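Local coordinates for protein cytochrome P450 (Rhodococcus erythropolis, PDB 3WEC) that uses a heme iron to hydroxylate the quinoline nitrogen of an aurachin precursor, an essential oxidation that confers antibiotic activity on aurachin alkaloids, at residues G304-E309 with G321-V326; H76-M81 with I188-P193; A273-Q278 with D340-T345. All coordinates share one frame; numbering follows the deposited sequence.

Overall arrangement
The three contacts are spread over one cytochrome P450 fold. Contact 2 comes first along the chain and is complete before the others open; contact 1 is nested inside the loop that contact 3 closes. Contact 1 pairs strands 303-307 and 323-326 in the five-stranded sheet and reaches the heme. Its centre lies about 19 Å from that of contact 2, where helix 73-81 meets the loop before helix 194-216. Both touch the bound quinolone, through G304 and I188, and so border the substrate pocket from two parts of the fold. Contact 3 joins helix 273-281 to the loop between helices 328-333 and 364-381, its centre about 36 Å from that of contact 1 and 38 Å from that of contact 2.

Contact 1. Residues G304-E309 with G321-V326; sequences GRIALE and GDAVMV. With HEM (protoporphyrin IX containing Fe), chain B.
The carbonyl oxygen of R305 accepts the N-H of V324 on strand 323-326, with R305 O to V324 N at 2.8 Å, and has the CA-H of A323 as a weaker second neighbour. In return R305 N donates to V324 O at 2.8 Å, so the two residues form a hydrogen-bonded antiparallel pair in the main β-sheet of the P450 fold. Strands 47-49 and 64-65 flank this pair of strands. Its neighbours G304-M325 and I306-A323 are non-hydrogen-bonded pairs; in the second, I306 CD1 lies 4.2 Å from A323 CB.

From the opposite face of the sheet R305 reaches the heme. Its CG sits beside the backbone N (chi1 -71°) and the chain bends at chi2 (-58°), carrying the guanidinium away from V324 to a propionate whose carboxyl carbon lies at its edge, in its plane. NH1 of R305 meets heme O1A at 2.7 Å and NH2 of R305 meets heme O2A at 3.0 Å, while NH2 adds a weak bond to O1A. NH1 of R305 also donates to G304 O at 2.9 Å, within the guanidinium plane, which fixes the rotation of the group. K66, H108, R112 and H359 supply further hydrogen bonds to the heme. Beyond the last bridge the pairing continues: A307 N donates to D322 O, and G321 N to A307 O at 2.9 Å.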
loop_
_atom_site.group_PDB
_atom_site.type_symbol
_atom_site.label_atom_id
_atom_site.label_comp_id
_atom_site.label_asym_id
_atom_site.label_seq_id
_atom_site.Cartn_x
_atom_site.Cartn_y
_atom_site.Cartn_z
ATOM N N GLY A 304 10.846 -2.550 -0.707
ATOM C CA GLY A 304 12.095 -3.145 -0.215
ATOM C C GLY A 304 12.646 -4.256 -1.104
ATOM O O GLY A 304 11.867 -5.012 -1.684
ATOM N N ARG A 305 13.974 -4.343 -1.226
ATOM C CA ARG A 305 14.614 -5.456 -1.921
ATOM C C ARG A 305 15.807 -5.993 -1.150
ATOM O O ARG A 305 16.363 -5.310 -0.289
ATOM C CB ARG A 305 15.077 -5.094 -3.336
ATOM C CG ARG A 305 13.988 -4.885 -4.370
ATOM C CD ARG A 305 13.096 -6.099 -4.550
ATOM N NE ARG A 305 12.115 -5.872 -5.617
ATOM C CZ ARG A 305 10.917 -5.306 -5.456
ATOM N NH1 ARG A 305 10.496 -4.867 -4.257
ATOM N NH2 ARG A 305 10.126 -5.168 -6.513
ATOM N N ILE A 306 16.163 -7.235 -1.475
ATOM C CA ILE A 306 17.339 -7.896 -0.983
ATOM C C ILE A 306 18.097 -8.281 -2.238
ATOM O O ILE A 306 17.518 -8.877 -3.154
ATOM C CB ILE A 306 16.997 -9.180 -0.189
ATOM C CG1 ILE A 306 15.910 -8.917 0.883
ATOM C CG2 ILE A 306 18.260 -9.800 0.404
ATOM C CD1 ILE A 306 16.326 -7.994 2.016
ATOM N N ALA A 307 19.376 -7.913 -2.294
ATOM C CA ALA A 307 20.247 -8.375 -3.364
ATOM C C ALA A 307 20.506 -9.871 -3.202
ATOM O O ALA A 307 20.895 -10.341 -2.129
ATOM C CB ALA A 307 21.565 -7.598 -3.371
ATOM N N LEU A 308 20.282 -10.611 -4.282
ATOM C CA LEU A 308 20.530 -12.043 -4.311
ATOM C C LEU A 308 21.932 -12.311 -4.824
ATOM O O LEU A 308 22.364 -13.468 -4.919
ATOM C CB LEU A 308 19.505 -12.733 -5.209
ATOM C CG LEU A 308 18.040 -12.641 -4.744
ATOM C CD1 LEU A 308 17.142 -12.603 -5.970
ATOM C CD2 LEU A 308 17.690 -13.787 -3.796
ATOM N N GLU A 309 22.637 -11.225 -5.141
ATOM C CA GLU A 309 23.933 -11.274 -5.820
ATOM C C GLU A 309 24.640 -9.917 -5.681
ATOM O O GLU A 309 23.993 -8.855 -5.769
ATOM C CB GLU A 309 23.732 -11.593 -7.310
ATOM C CG GLU A 309 24.949 -12.145 -8.040
ATOM C CD GLU A 309 24.829 -13.628 -8.340
ATOM O OE1 GLU A 309 23.693 -14.100 -8.568
ATOM O OE2 GLU A 309 25.882 -14.313 -8.364
ATOM N N GLY A 321 22.826 -10.026 0.001
ATOM C CA GLY A 321 22.115 -9.998 1.265
ATOM C C GLY A 321 21.938 -8.611 1.874
ATOM O O GLY A 321 21.379 -8.481 2.975
ATOM N N ASP A 322 22.397 -7.569 1.183
ATOM C CA ASP A 322 22.117 -6.208 1.639
ATOM C C ASP A 322 20.656 -5.888 1.339
ATOM O O ASP A 322 20.116 -6.294 0.297
ATOM C CB ASP A 322 23.006 -5.178 0.943
ATOM C CG ASP A 322 24.411 -5.052 1.575
ATOM O OD1 ASP A 322 24.873 -5.964 2.309
ATOM O OD2 ASP A 322 25.064 -4.020 1.300
ATOM N N ALA A 323 20.033 -5.165 2.266
ATOM C CA ALA A 323 18.690 -4.611 2.089
ATOM C C ALA A 323 18.777 -3.280 1.343
ATOM O O ALA A 323 19.692 -2.481 1.573
ATOM C CB ALA A 323 18.030 -4.416 3.436
ATOM N N VAL A 324 17.838 -3.066 0.433
ATOM C CA VAL A 324 17.782 -1.872 -0.393
ATOM C C VAL A 324 16.371 -1.314 -0.285
ATOM O O VAL A 324 15.379 -2.013 -0.536
ATOM C CB VAL A 324 18.101 -2.186 -1.873
ATOM C CG1 VAL A 324 17.849 -0.974 -2.763
ATOM C CG2 VAL A 324 19.534 -2.671 -2.018
ATOM N N MET A 325 16.307 -0.060 0.124
ATOM C CA MET A 325 15.089 0.672 0.310
ATOM C C MET A 325 14.871 1.500 -0.945
ATOM O O MET A 325 15.655 2.405 -1.234
ATOM C CB MET A 325 15.310 1.616 1.486
ATOM C CG MET A 325 14.199 1.620 2.488
ATOM S SD MET A 325 14.122 0.017 3.295
ATOM C CE MET A 325 14.888 0.505 4.844
ATOM N N VAL A 326 13.831 1.214 -1.704
ATOM C CA VAL A 326 13.620 1.945 -2.947
ATOM C C VAL A 326 12.633 3.089 -2.720
ATOM O O VAL A 326 11.471 2.834 -2.421
ATOM C CB VAL A 326 13.116 1.008 -4.069
ATOM C CG1 VAL A 326 12.725 1.809 -5.298
ATOM C CG2 VAL A 326 14.187 -0.007 -4.421
HETATM C CHA HEM B . 2.366 -5.242 -3.723
HETATM C CHB HEM B . 1.392 -0.368 -3.719
HETATM C CHC HEM B . -3.411 -1.322 -3.379
HETATM C CHD HEM B . -2.373 -6.259 -3.186
HETATM C C1A HEM B . 2.430 -3.798 -3.700
HETATM C C2A HEM B . 3.750 -3.089 -3.622
HETATM C C3A HEM B . 3.433 -1.680 -3.631
HETATM C C4A HEM B . 1.973 -1.664 -3.675
HETATM C CMA HEM B . 4.420 -0.491 -3.577
HETATM C CAA HEM B . 5.200 -3.587 -3.590
HETATM C CBA HEM B . 5.560 -3.731 -5.081
HETATM C CGA HEM B . 7.067 -3.980 -5.284
HETATM O O1A HEM B . 7.781 -4.499 -4.376
HETATM O O2A HEM B . 7.564 -3.697 -6.411
HETATM C C1B HEM B . -0.058 -0.234 -3.606
HETATM C C2B HEM B . -0.633 1.102 -3.736
HETATM C C3B HEM B . -2.029 0.785 -3.599
HETATM C C4B HEM B . -2.107 -0.660 -3.425
HETATM C CMB HEM B . -0.008 2.460 -3.891
HETATM C CAB HEM B . -3.096 1.818 -3.642
HETATM C CBB HEM B . -4.064 1.777 -2.761
HETATM C C1C HEM B . -3.556 -2.761 -3.340
HETATM C C2C HEM B . -4.840 -3.416 -3.087
HETATM C C3C HEM B . -4.498 -4.853 -3.027
HETATM C C4C HEM B . -3.068 -4.982 -3.220
HETATM C CMC HEM B . -6.157 -2.709 -2.928
HETATM C CAC HEM B . -5.390 -6.030 -2.762
HETATM C CBC HEM B . -6.701 -5.943 -2.790
HETATM C C1D HEM B . -0.915 -6.423 -3.254
HETATM C C2D HEM B . -0.331 -7.758 -3.353
HETATM C C3D HEM B . 1.110 -7.481 -3.503
HETATM C C4D HEM B . 1.147 -6.010 -3.546
HETATM C CMD HEM B . -1.047 -9.084 -3.228
HETATM C CAD HEM B . 2.242 -8.464 -3.600
HETATM C CBD HEM B . 2.550 -8.623 -5.108
HETATM C CGD HEM B . 3.650 -9.593 -5.382
HETATM O O1D HEM B . 3.541 -10.290 -6.431
HETATM O O2D HEM B . 4.623 -9.679 -4.563
HETATM N NA HEM B . 1.269 -2.928 -3.853
HETATM N NB HEM B . -0.909 -1.297 -3.489
HETATM N NC HEM B . -2.484 -3.692 -3.483
HETATM N ND HEM B . -0.048 -5.383 -3.422
HETATM FE FE HEM B . -0.596 -3.358 -3.361
HETATM O O HOH W 1 -0.413 -2.802 -0.953
#

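Contact 2. Residues H76-M81 with I188-P193; sequences HLTSMM and INFAIP
The ring of F190 carries M81 over one face and meets L77 at its edge. M81 CG stands almost above the middle of the ring, 3.7 Å from the F190 centroid and 14° off the normal, a CH-pi contact. In the plane of the ring, L77 CD1 comes to the rim at F190 CE2, 3.9 Å away. L77 and M81 are one turn apart, so the ring is held in the angle between two side chains of the same helical face. The helix, 73-81, corresponds to the B' helix of the P450 fold, and the segment 188-193 belongs to the F-G loop; in this family these elements typically border the way into the substrate pocket.

The bend of M81 at chi2 (47°) keeps its sulfur above the same face of F190, while chi3 folds only the terminal CE. This makes a Met-aromatic contact, although M81 SD stays 4.9 Å from the F190 centroid. M81 also touches L44, from a neighbouring loop.

Deeper in the contact, I188 and L77 reach toward each other tip to tip. The extended chi2 of I188 (-166°) sends CD1 outward to meet L77 CD1 at 4.0 Å. I188 also touches the bound quinolone, and its backbone is hydrogen-bonded to that of M397. T78 OG1, weakly hydrogen-bonded to F74 O, makes only a loose approach to the ring edge, 4.5 Å from F190 CZ.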
loop_
_atom_site.group_PDB
_atom_site.type_symbol
_atom_site.label_atom_id
_atom_site.label_comp_id
_atom_site.label_asym_id
_atom_site.label_seq_id
_atom_site.Cartn_x
_atom_site.Cartn_y
_atom_site.Cartn_z
ATOM N N HIS A 76 19.300 -6.870 11.885
ATOM C CA HIS A 76 20.083 -5.636 11.936
ATOM C C HIS A 76 19.275 -4.476 12.451
ATOM O O HIS A 76 19.744 -3.712 13.297
ATOM C CB HIS A 76 20.736 -5.304 10.591
ATOM C CG HIS A 76 21.891 -4.316 10.705
ATOM N ND1 HIS A 76 21.871 -3.100 10.118
ATOM C CD2 HIS A 76 23.105 -4.396 11.392
ATOM C CE1 HIS A 76 23.013 -2.441 10.407
ATOM N NE2 HIS A 76 23.765 -3.237 11.184
ATOM N N LEU A 77 18.037 -4.364 11.980
ATOM C CA LEU A 77 17.162 -3.233 12.325
ATOM C C LEU A 77 16.891 -3.185 13.819
ATOM O O LEU A 77 16.959 -2.140 14.442
ATOM C CB LEU A 77 15.836 -3.371 11.591
ATOM C CG LEU A 77 15.123 -2.143 11.050
ATOM C CD1 LEU A 77 13.652 -2.488 10.853
ATOM C CD2 LEU A 77 15.288 -0.923 11.936
ATOM N N THR A 78 16.594 -4.362 14.351
ATOM C CA THR A 78 16.221 -4.631 15.729
ATOM C C THR A 78 17.374 -4.305 16.682
ATOM O O THR A 78 17.171 -3.657 17.718
ATOM C CB THR A 78 15.740 -6.109 15.801
ATOM O OG1 THR A 78 14.417 -6.207 15.236
ATOM C CG2 THR A 78 15.750 -6.666 17.183
ATOM N N SER A 79 18.580 -4.736 16.301
ATOM C CA SER A 79 19.809 -4.437 17.031
ATOM C C SER A 79 20.085 -2.951 17.034
ATOM O O SER A 79 20.582 -2.419 18.019
ATOM C CB SER A 79 21.002 -5.149 16.395
ATOM O OG SER A 79 22.226 -4.567 16.824
ATOM N N MET A 80 19.781 -2.291 15.923
ATOM C CA MET A 80 20.005 -0.855 15.799
ATOM C C MET A 80 18.976 -0.040 16.597
ATOM O O MET A 80 19.306 0.954 17.242
ATOM C CB MET A 80 20.048 -0.441 14.323
ATOM C CG MET A 80 20.601 0.956 14.074
ATOM S SD MET A 80 22.033 1.297 15.122
ATOM C CE MET A 80 22.400 3.020 14.762
ATOM N N MET A 81 17.735 -0.495 16.572
ATOM C CA MET A 81 16.635 0.167 17.251
ATOM C C MET A 81 16.675 -0.120 18.750
ATOM O O MET A 81 16.107 0.628 19.548
ATOM C CB MET A 81 15.321 -0.339 16.649
ATOM C CG MET A 81 14.177 0.657 16.535
ATOM S SD MET A 81 14.549 2.286 15.847
ATOM C CE MET A 81 15.622 1.889 14.464
ATOM N N ILE A 188 6.337 -1.062 9.323
ATOM C CA ILE A 188 7.142 -1.260 10.512
ATOM C C ILE A 188 6.978 -0.038 11.413
ATOM O O ILE A 188 7.154 1.087 10.957
ATOM C CB ILE A 188 8.641 -1.472 10.169
ATOM C CG1 ILE A 188 8.794 -2.455 8.993
ATOM C CG2 ILE A 188 9.423 -1.886 11.428
ATOM C CD1 ILE A 188 10.209 -2.981 8.790
ATOM N N ASN A 189 6.690 -0.268 12.698
ATOM C CA ASN A 189 6.549 0.803 13.681
ATOM C C ASN A 189 6.957 0.301 15.048
ATOM O O ASN A 189 6.249 -0.536 15.623
ATOM C CB ASN A 189 5.105 1.283 13.766
ATOM C CG ASN A 189 4.976 2.670 14.404
ATOM O OD1 ASN A 189 4.629 3.623 13.729
ATOM N ND2 ASN A 189 5.253 2.783 15.696
ATOM N N PHE A 190 8.076 0.819 15.558
ATOM C CA PHE A 190 8.587 0.485 16.867
ATOM C C PHE A 190 8.059 1.451 17.908
ATOM O O PHE A 190 8.648 1.614 18.982
ATOM C CB PHE A 190 10.103 0.597 16.861
ATOM C CG PHE A 190 10.784 -0.470 16.098
ATOM C CD1 PHE A 190 11.195 -1.626 16.729
ATOM C CD2 PHE A 190 11.031 -0.314 14.738
ATOM C CE1 PHE A 190 11.830 -2.632 16.013
ATOM C CE2 PHE A 190 11.666 -1.311 14.015
ATOM C CZ PHE A 190 12.064 -2.475 14.650
ATOM N N ALA A 191 6.977 2.143 17.594
ATOM C CA ALA A 191 6.348 2.988 18.624
ATOM C C ALA A 191 4.968 2.394 18.902
ATOM O O ALA A 191 3.928 3.046 18.667
ATOM C CB ALA A 191 6.260 4.459 18.184
ATOM N N ILE A 192 4.996 1.141 19.375
ATOM C CA ILE A 192 3.807 0.301 19.562
ATOM C C ILE A 192 3.939 -0.433 20.896
ATOM O O ILE A 192 4.807 -1.276 21.046
ATOM C CB ILE A 192 3.542 -0.651 18.350
ATOM C CG1 ILE A 192 2.335 -1.539 18.598
ATOM C CG2 ILE A 192 4.743 -1.531 18.031
ATOM C CD1 ILE A 192 2.193 -2.638 17.573
ATOM N N PRO A 193 3.121 -0.042 21.895
ATOM C CA PRO A 193 3.063 -0.747 23.177
ATOM C C PRO A 193 2.698 -2.222 23.012
ATOM O O PRO A 193 2.221 -2.634 21.949
ATOM C CB PRO A 193 1.988 0.016 23.964
ATOM C CG PRO A 193 2.001 1.394 23.385
ATOM C CD PRO A 193 2.307 1.188 21.905
#

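Contact 3. Residues A273-Q278 with D340-T345; sequences ADQFEQ and DTFSVT
Q275 carries most of this contact with a side chain bent at chi2 (-61°). CG lies beside the backbone N, opposite the carbonyl carbon, and the bend turns the amide across the backbone of residues 342-344. There Q275 OE1 accepts the N-H of V344, with Q275 OE1 to V344 N at 2.8 Å, in a nearly straight bond whose donor lies 36° above the amide plane and not on a lone pair. Q275 NE2, on the other side of the amide, makes a weak bond to D274 OD2.

The aliphatic part of Q275 runs past the F342 ring in the opposite direction: Q275 CG is 3.6 Å from F342 CD1 and Q275 CB 3.7 Å from F342 CE1, with amide and ring steeply inclined to each other. V344 adds CG2, 4.1 Å from Q275 CB.

In P450 terms, helix 273-281 is the J helix, and the partner segment lies in the chain leading to the heme-ligand loop. S343 N is hydrogen-bonded to E292, the glutamate of the ExxR motif in the K helix, 286-296. F342 also packs edge-to-face on F269 of the long helix 240-271.

At the far end T345 OG1 lies between its own N and carbonyl carbon (chi1 52°), hydrogen-bonded to S343 OG at 3.2 Å. With this rotation T345 CG2 lies 3.9 Å from Q278 NE2, where the two side chains cross at about a right angle.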
loop_
_atom_site.group_PDB
_atom_site.type_symbol
_atom_site.label_atom_id
_atom_site.label_comp_id
_atom_site.label_asym_id
_atom_site.label_seq_id
_atom_site.Cartn_x
_atom_site.Cartn_y
_atom_site.Cartn_z
ATOM N N ALA A 273 -6.765 23.886 -5.436
ATOM C CA ALA A 273 -8.215 23.891 -5.708
ATOM C C ALA A 273 -8.521 23.946 -7.193
ATOM O O ALA A 273 -9.583 23.517 -7.647
ATOM C CB ALA A 273 -8.907 25.032 -4.974
ATOM N N ASP A 274 -7.565 24.484 -7.941
ATOM C CA ASP A 274 -7.682 24.656 -9.385
ATOM C C ASP A 274 -7.640 23.299 -10.106
ATOM O O ASP A 274 -8.340 23.117 -11.095
ATOM C CB ASP A 274 -6.578 25.597 -9.907
ATOM C CG ASP A 274 -5.169 25.065 -9.628
ATOM O OD1 ASP A 274 -4.708 25.137 -8.463
ATOM O OD2 ASP A 274 -4.520 24.553 -10.571
ATOM N N GLN A 275 -6.818 22.368 -9.607
ATOM C CA GLN A 275 -6.656 21.038 -10.219
ATOM C C GLN A 275 -7.932 20.225 -10.025
ATOM O O GLN A 275 -8.306 19.396 -10.866
ATOM C CB GLN A 275 -5.474 20.268 -9.592
ATOM C CG GLN A 275 -4.086 20.848 -9.836
ATOM C CD GLN A 275 -3.714 20.910 -11.311
ATOM O OE1 GLN A 275 -4.009 19.993 -12.072
ATOM N NE2 GLN A 275 -3.069 22.005 -11.724
ATOM N N PHE A 276 -8.573 20.455 -8.881
ATOM C CA PHE A 276 -9.859 19.861 -8.570
ATOM C C PHE A 276 -10.906 20.417 -9.519
ATOM O O PHE A 276 -11.655 19.654 -10.121
ATOM C CB PHE A 276 -10.244 20.136 -7.113
ATOM C CG PHE A 276 -11.549 19.511 -6.708
ATOM C CD1 PHE A 276 -11.691 18.121 -6.653
ATOM C CD2 PHE A 276 -12.645 20.311 -6.401
ATOM C CE1 PHE A 276 -12.895 17.546 -6.286
ATOM C CE2 PHE A 276 -13.849 19.733 -6.030
ATOM C CZ PHE A 276 -13.974 18.354 -5.973
ATOM N N GLU A 277 -10.928 21.749 -9.660
ATOM C CA GLU A 277 -11.825 22.425 -10.591
ATOM C C GLU A 277 -11.759 21.804 -11.998
ATOM O O GLU A 277 -12.804 21.544 -12.620
ATOM C CB GLU A 277 -11.555 23.942 -10.615
ATOM C CG GLU A 277 -12.527 24.733 -9.749
ATOM C CD GLU A 277 -11.968 26.056 -9.251
ATOM O OE1 GLU A 277 -11.422 26.847 -10.061
ATOM O OE2 GLU A 277 -12.098 26.323 -8.037
ATOM N N GLN A 278 -10.536 21.536 -12.465
ATOM C CA GLN A 278 -10.277 20.811 -13.718
ATOM C C GLN A 278 -11.016 19.471 -13.798
ATOM O O GLN A 278 -11.609 19.160 -14.830
ATOM C CB GLN A 278 -8.775 20.543 -13.877
ATOM C CG GLN A 278 -7.894 21.780 -13.818
ATOM C CD GLN A 278 -7.549 22.328 -15.190
ATOM O OE1 GLN A 278 -8.422 22.757 -15.957
ATOM N NE2 GLN A 278 -6.259 22.325 -15.505
ATOM N N ASP A 340 7.451 18.329 -9.484
ATOM C CA ASP A 340 7.034 18.879 -8.191
ATOM C C ASP A 340 5.688 19.618 -8.299
ATOM O O ASP A 340 5.135 20.067 -7.282
ATOM C CB ASP A 340 8.135 19.741 -7.534
ATOM C CG ASP A 340 9.213 18.896 -6.823
ATOM O OD1 ASP A 340 10.401 19.195 -6.971
ATOM O OD2 ASP A 340 8.904 17.925 -6.110
ATOM N N THR A 341 5.156 19.718 -9.520
ATOM C CA THR A 341 3.827 20.314 -9.765
ATOM C C THR A 341 2.778 19.223 -9.844
ATOM O O THR A 341 2.921 18.225 -10.587
ATOM C CB THR A 341 3.770 21.195 -11.036
ATOM O OG1 THR A 341 4.698 22.285 -10.919
ATOM C CG2 THR A 341 2.357 21.775 -11.253
ATOM N N PHE A 342 1.735 19.396 -9.042
ATOM C CA PHE A 342 0.622 18.499 -9.096
ATOM C C PHE A 342 -0.244 18.979 -10.243
ATOM O O PHE A 342 -0.799 20.088 -10.197
ATOM C CB PHE A 342 -0.144 18.446 -7.752
ATOM C CG PHE A 342 -1.414 17.597 -7.796
ATOM C CD1 PHE A 342 -2.665 18.199 -7.811
ATOM C CD2 PHE A 342 -1.352 16.204 -7.802
ATOM C CE1 PHE A 342 -3.815 17.431 -7.844
ATOM C CE2 PHE A 342 -2.503 15.432 -7.804
ATOM C CZ PHE A 342 -3.738 16.051 -7.845
ATOM N N SER A 343 -0.323 18.154 -11.289
ATOM C CA SER A 343 -1.149 18.473 -12.457
ATOM C C SER A 343 -1.959 17.256 -12.885
ATOM O O SER A 343 -1.401 16.221 -13.224
ATOM C CB SER A 343 -0.305 19.001 -13.616
ATOM O OG SER A 343 -1.084 19.119 -14.800
ATOM N N VAL A 344 -3.277 17.403 -12.857
ATOM C CA VAL A 344 -4.201 16.326 -13.196
ATOM C C VAL A 344 -4.386 16.262 -14.712
ATOM O O VAL A 344 -5.117 15.412 -15.239
ATOM C CB VAL A 344 -5.573 16.563 -12.524
ATOM C CG1 VAL A 344 -6.610 15.607 -13.055
ATOM C CG2 VAL A 344 -5.476 16.435 -11.017
ATOM N N THR A 345 -3.732 17.160 -15.435
ATOM C CA THR A 345 -3.867 17.114 -16.886
ATOM C C THR A 345 -2.670 16.490 -17.608
ATOM O O THR A 345 -2.671 16.400 -18.826
ATOM C CB THR A 345 -4.262 18.473 -17.485
ATOM O OG1 THR A 345 -3.368 19.477 -17.006
ATOM C CG2 THR A 345 -5.684 18.829 -17.077
#